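Local coordinates for protein tRNA (uracil(54)-C(5))-methyltransferase (Pyrococcus abyssi, PDB 2JJQ) that catalyses the S-adenosyl-L-methionine-dependent methylation of uridine 54 in tRNA to 5-methyluridine, at residues A[380-392]-A[413-425]. Numbering follows the deposited sequence.
Sequences GVIVYVSCNPETF and PHTPHVELVAKLV
Val381 lays its methyls against the extended chain of Lys423, with CG1 of Val381 3.8 Å from CG of Lys423. The lysine amine goes on to a salt bridge with Glu290. This is the start of an antiparallel pair in the mixed central sheet of a class I methyltransferase fold: strand 381-386 runs beside strand 419-424, the last of the chain. Ile382, Tyr384 and Ser386 form hydrogen-bonded pairs with Leu424, Ala422 and Leu420, six backbone bonds in all. CG2 of Ile382 meets CD1 of Leu424 at 4.0 Å. Val383 lies on the other face, where it reaches CG1 of Val421; helix 275-288 packs there too. The Tyr384 hydroxyl is hydrogen-bonded to Asp395. Val385 shares the face of Val383 and also meets CG1 of Val421. CG1 of Val385, set anti to its own N (chi1 176°), comes within 3.1 Å of Glu419 OE2. Ser386 OG accepts from Asn388 N in an ST turn leading into helix 389-398. Cys387, the predicted nucleophile, follows the strand. CB of Cys387 is 3.2 Å from OE1 of Glu419, the predicted proton acceptor, so the pairing brings the two probable catalytic residues together. A water bridges Cys387 O and Val418 N beyond the last strand pair. From helix 389-398, Pro389 and Phe392 cover Leu420. CZ of Phe392 is 3.5 Å from CB of Ala422, while CD1 of Phe392 sits 3.5 Å above the centre of the Tyr384 ring.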
loop_
_atom_site.group_PDB
_atom_site.type_symbol
_atom_site.label_atom_id
_atom_site.label_comp_id
_atom_site.label_asym_id
_atom_site.label_seq_id
_atom_site.Cartn_x
_atom_site.Cartn_y
_atom_site.Cartn_z
ATOM N N GLY A 380 6.346 28.475 3.132
ATOM C CA GLY A 380 7.427 28.570 2.183
ATOM C C GLY A 380 7.535 27.336 1.277
ATOM O O GLY A 380 7.838 27.459 0.089
ATOM N N VAL A 381 7.244 26.159 1.860
ATOM C CA VAL A 381 7.369 24.913 1.128
ATOM C C VAL A 381 6.148 24.026 1.406
ATOM O O VAL A 381 5.705 23.890 2.549
ATOM C CB VAL A 381 8.662 24.136 1.474
ATOM C CG1 VAL A 381 8.656 22.749 0.732
ATOM C CG2 VAL A 381 9.901 24.934 1.055
ATOM N N ILE A 382 5.591 23.461 0.351
ATOM C CA ILE A 382 4.654 22.357 0.519
ATOM C C ILE A 382 5.284 21.091 -0.035
ATOM O O ILE A 382 5.795 21.083 -1.166
ATOM C CB ILE A 382 3.275 22.618 -0.185
ATOM C CG1 ILE A 382 2.580 23.800 0.480
ATOM C CG2 ILE A 382 2.444 21.351 -0.101
ATOM C CD1 ILE A 382 1.342 24.341 -0.338
ATOM N N VAL A 383 5.229 19.994 0.725
ATOM C CA VAL A 383 5.664 18.689 0.169
ATOM C C VAL A 383 4.416 17.822 0.005
ATOM O O VAL A 383 3.748 17.543 0.967
ATOM C CB VAL A 383 6.729 17.944 1.106
ATOM C CG1 VAL A 383 7.052 16.558 0.523
ATOM C CG2 VAL A 383 7.990 18.781 1.274
ATOM N N TYR A 384 4.097 17.424 -1.221
ATOM C CA TYR A 384 2.862 16.734 -1.513
ATOM C C TYR A 384 3.258 15.303 -1.901
ATOM O O TYR A 384 4.031 15.108 -2.840
ATOM C CB TYR A 384 2.143 17.457 -2.655
ATOM C CG TYR A 384 0.692 17.029 -2.954
ATOM C CD1 TYR A 384 -0.277 17.984 -3.319
ATOM C CD2 TYR A 384 0.289 15.702 -2.840
ATOM C CE1 TYR A 384 -1.618 17.623 -3.640
ATOM C CE2 TYR A 384 -1.047 15.322 -3.180
ATOM C CZ TYR A 384 -1.990 16.303 -3.543
ATOM O OH TYR A 384 -3.284 15.904 -3.849
ATOM N N VAL A 385 2.787 14.319 -1.135
ATOM C CA VAL A 385 3.027 12.908 -1.418
ATOM C C VAL A 385 1.718 12.299 -1.886
ATOM O O VAL A 385 0.675 12.543 -1.279
ATOM C CB VAL A 385 3.485 12.217 -0.104
ATOM C CG1 VAL A 385 3.660 10.726 -0.275
ATOM C CG2 VAL A 385 4.775 12.880 0.389
ATOM N N SER A 386 1.762 11.529 -2.973
ATOM C CA SER A 386 0.521 11.051 -3.602
ATOM C C SER A 386 0.785 9.784 -4.382
ATOM O O SER A 386 1.761 9.731 -5.134
ATOM C CB SER A 386 -0.001 12.097 -4.605
ATOM O OG SER A 386 -1.209 11.692 -5.248
ATOM N N CYS A 387 -0.077 8.785 -4.264
ATOM C CA CYS A 387 -0.015 7.678 -5.260
ATOM C C CYS A 387 -1.155 7.829 -6.310
ATOM O O CYS A 387 -1.442 6.904 -7.054
ATOM C CB CYS A 387 -0.061 6.283 -4.585
ATOM S SG CYS A 387 -1.620 5.966 -3.862
ATOM N N ASN A 388 -1.750 9.022 -6.391
ATOM C CA ASN A 388 -2.785 9.303 -7.396
ATOM C C ASN A 388 -2.333 10.495 -8.246
ATOM O O ASN A 388 -2.707 11.627 -7.964
ATOM C CB ASN A 388 -4.104 9.633 -6.673
ATOM C CG ASN A 388 -4.587 8.475 -5.742
ATOM O OD1 ASN A 388 -4.919 7.392 -6.218
ATOM N ND2 ASN A 388 -4.630 8.727 -4.409
ATOM N N PRO A 389 -1.528 10.240 -9.282
ATOM C CA PRO A 389 -0.977 11.328 -10.098
ATOM C C PRO A 389 -2.029 12.329 -10.634
ATOM O O PRO A 389 -1.761 13.530 -10.694
ATOM C CB PRO A 389 -0.329 10.570 -11.256
ATOM C CG PRO A 389 0.190 9.284 -10.588
ATOM C CD PRO A 389 -0.941 8.929 -9.647
ATOM N N GLU A 390 -3.183 11.830 -11.080
ATOM C CA GLU A 390 -4.175 12.718 -11.626
ATOM C C GLU A 390 -4.754 13.663 -10.584
ATOM O O GLU A 390 -5.028 14.820 -10.904
ATOM C CB GLU A 390 -5.273 11.906 -12.349
ATOM C CG GLU A 390 -4.727 11.251 -13.608
ATOM C CD GLU A 390 -5.792 10.587 -14.478
ATOM O OE1 GLU A 390 -6.879 10.210 -13.957
ATOM O OE2 GLU A 390 -5.502 10.421 -15.690
ATOM N N THR A 391 -4.969 13.169 -9.362
ATOM C CA THR A 391 -5.456 14.035 -8.270
ATOM C C THR A 391 -4.385 15.035 -7.850
ATOM O O THR A 391 -4.692 16.207 -7.626
ATOM C CB THR A 391 -5.963 13.239 -7.045
ATOM O OG1 THR A 391 -4.839 12.703 -6.346
ATOM C CG2 THR A 391 -6.714 12.089 -7.517
ATOM N N PHE A 392 -3.130 14.582 -7.765
ATOM C CA PHE A 392 -2.026 15.503 -7.514
ATOM C C PHE A 392 -2.031 16.637 -8.559
ATOM O O PHE A 392 -1.917 17.822 -8.231
ATOM C CB PHE A 392 -0.694 14.778 -7.608
ATOM C CG PHE A 392 0.464 15.713 -7.656
ATOM C CD1 PHE A 392 0.820 16.444 -6.503
ATOM C CD2 PHE A 392 1.194 15.896 -8.832
ATOM C CE1 PHE A 392 1.920 17.334 -6.556
ATOM C CE2 PHE A 392 2.236 16.764 -8.885
ATOM C CZ PHE A 392 2.624 17.484 -7.752
ATOM N N PRO A 413 5.868 -2.267 -6.806
ATOM C CA PRO A 413 6.318 -3.126 -7.917
ATOM C C PRO A 413 5.218 -4.098 -8.395
ATOM O O PRO A 413 4.420 -4.603 -7.583
ATOM C CB PRO A 413 7.447 -3.942 -7.285
ATOM C CG PRO A 413 7.959 -3.082 -6.116
ATOM C CD PRO A 413 6.765 -2.319 -5.621
ATOM N N HIS A 414 5.209 -4.401 -9.710
ATOM C CA HIS A 414 4.278 -5.364 -10.299
ATOM C C HIS A 414 2.840 -4.869 -10.378
ATOM O O HIS A 414 1.948 -5.649 -10.712
ATOM C CB HIS A 414 4.310 -6.749 -9.627
ATOM C CG HIS A 414 5.693 -7.246 -9.366
ATOM N ND1 HIS A 414 6.625 -7.399 -10.371
ATOM C CD2 HIS A 414 6.319 -7.608 -8.213
ATOM C CE1 HIS A 414 7.761 -7.856 -9.866
ATOM N NE2 HIS A 414 7.609 -7.983 -8.549
ATOM N N THR A 415 2.621 -3.598 -10.060
ATOM C CA THR A 415 1.325 -2.953 -10.242
ATOM C C THR A 415 1.580 -1.690 -11.067
ATOM O O THR A 415 2.731 -1.210 -11.151
ATOM C CB THR A 415 0.706 -2.524 -8.893
ATOM O OG1 THR A 415 1.329 -1.299 -8.481
ATOM C CG2 THR A 415 0.934 -3.591 -7.806
ATOM N N PRO A 416 0.506 -1.095 -11.644
ATOM C CA PRO A 416 0.695 0.164 -12.364
ATOM C C PRO A 416 0.898 1.406 -11.489
ATOM O O PRO A 416 1.063 2.502 -12.014
ATOM C CB PRO A 416 -0.609 0.323 -13.175
ATOM C CG PRO A 416 -1.455 -0.823 -12.857
ATOM C CD PRO A 416 -0.884 -1.583 -11.697
ATOM N N HIS A 417 0.887 1.237 -10.165
ATOM C CA HIS A 417 0.845 2.375 -9.260
ATOM C C HIS A 417 2.210 2.892 -8.896
ATOM O O HIS A 417 3.194 2.145 -8.828
ATOM C CB HIS A 417 0.109 1.995 -7.975
ATOM C CG HIS A 417 -1.220 1.371 -8.222
ATOM N ND1 HIS A 417 -2.195 1.986 -8.973
ATOM C CD2 HIS A 417 -1.716 0.163 -7.873
ATOM C CE1 HIS A 417 -3.253 1.199 -9.040
ATOM N NE2 HIS A 417 -2.994 0.096 -8.368
ATOM N N VAL A 418 2.276 4.190 -8.653
ATOM C CA VAL A 418 3.537 4.767 -8.237
ATOM C C VAL A 418 3.257 5.784 -7.120
ATOM O O VAL A 418 2.102 6.234 -7.007
ATOM C CB VAL A 418 4.233 5.399 -9.462
ATOM C CG1 VAL A 418 3.812 6.871 -9.592
ATOM C CG2 VAL A 418 5.709 5.276 -9.331
ATOM N N GLU A 419 4.263 6.102 -6.306
ATOM C CA GLU A 419 4.186 7.131 -5.265
ATOM C C GLU A 419 4.969 8.386 -5.650
ATOM O O GLU A 419 6.184 8.348 -5.756
ATOM C CB GLU A 419 4.765 6.606 -3.971
ATOM C CG GLU A 419 4.648 7.581 -2.813
ATOM C CD GLU A 419 3.360 7.393 -2.032
ATOM O OE1 GLU A 419 2.392 6.873 -2.620
ATOM O OE2 GLU A 419 3.345 7.705 -0.817
ATOM N N LEU A 420 4.317 9.519 -5.783
ATOM C CA LEU A 420 5.041 10.735 -6.202
ATOM C C LEU A 420 5.381 11.511 -4.946
ATOM O O LEU A 420 4.617 11.477 -3.967
ATOM C CB LEU A 420 4.108 11.621 -7.005
ATOM C CG LEU A 420 3.841 11.307 -8.440
ATOM C CD1 LEU A 420 2.638 12.250 -8.789
ATOM C CD2 LEU A 420 5.109 11.747 -9.186
ATOM N N VAL A 421 6.481 12.278 -4.979
ATOM C CA VAL A 421 6.808 13.153 -3.853
ATOM C C VAL A 421 7.202 14.447 -4.542
ATOM O O VAL A 421 8.193 14.488 -5.297
ATOM C CB VAL A 421 7.981 12.613 -2.961
ATOM C CG1 VAL A 421 8.247 13.567 -1.798
ATOM C CG2 VAL A 421 7.706 11.176 -2.462
ATOM N N ALA A 422 6.422 15.504 -4.306
ATOM C CA ALA A 422 6.700 16.777 -4.946
ATOM C C ALA A 422 6.959 17.889 -3.931
ATOM O O ALA A 422 6.230 18.017 -2.938
ATOM C CB ALA A 422 5.532 17.166 -5.845
ATOM N N LYS A 423 8.002 18.676 -4.188
ATOM C CA LYS A 423 8.262 19.867 -3.418
ATOM C C LYS A 423 7.723 21.083 -4.216
ATOM O O LYS A 423 8.144 21.313 -5.365
ATOM C CB LYS A 423 9.764 20.019 -3.228
ATOM C CG LYS A 423 10.105 21.273 -2.471
ATOM C CD LYS A 423 11.584 21.364 -2.330
ATOM C CE LYS A 423 11.936 22.494 -1.379
ATOM N NZ LYS A 423 13.331 22.382 -0.885
ATOM N N LEU A 424 6.830 21.828 -3.597
ATOM C CA LEU A 424 6.115 22.957 -4.221
ATOM C C LEU A 424 6.553 24.233 -3.526
ATOM O O LEU A 424 6.614 24.260 -2.266
ATOM C CB LEU A 424 4.606 22.821 -3.998
ATOM C CG LEU A 424 4.010 21.457 -4.348
ATOM C CD1 LEU A 424 2.494 21.483 -4.074
ATOM C CD2 LEU A 424 4.391 21.118 -5.793
ATOM N N VAL A 425 6.867 25.275 -4.308
ATOM C CA VAL A 425 7.255 26.562 -3.710
ATOM C C VAL A 425 6.530 27.749 -4.385
ATOM O O VAL A 425 5.887 27.642 -5.468
ATOM C CB VAL A 425 8.762 26.816 -3.810
ATOM C CG1 VAL A 425 9.104 28.107 -3.143
ATOM C CG2 VAL A 425 9.582 25.674 -3.166
ATOM O OXT VAL A 425 6.582 28.861 -3.816
HETATM O O HOH W 1 6.993 29.565 -1.287
HETATM O O HOH W 2 -0.012 5.629 -9.072
#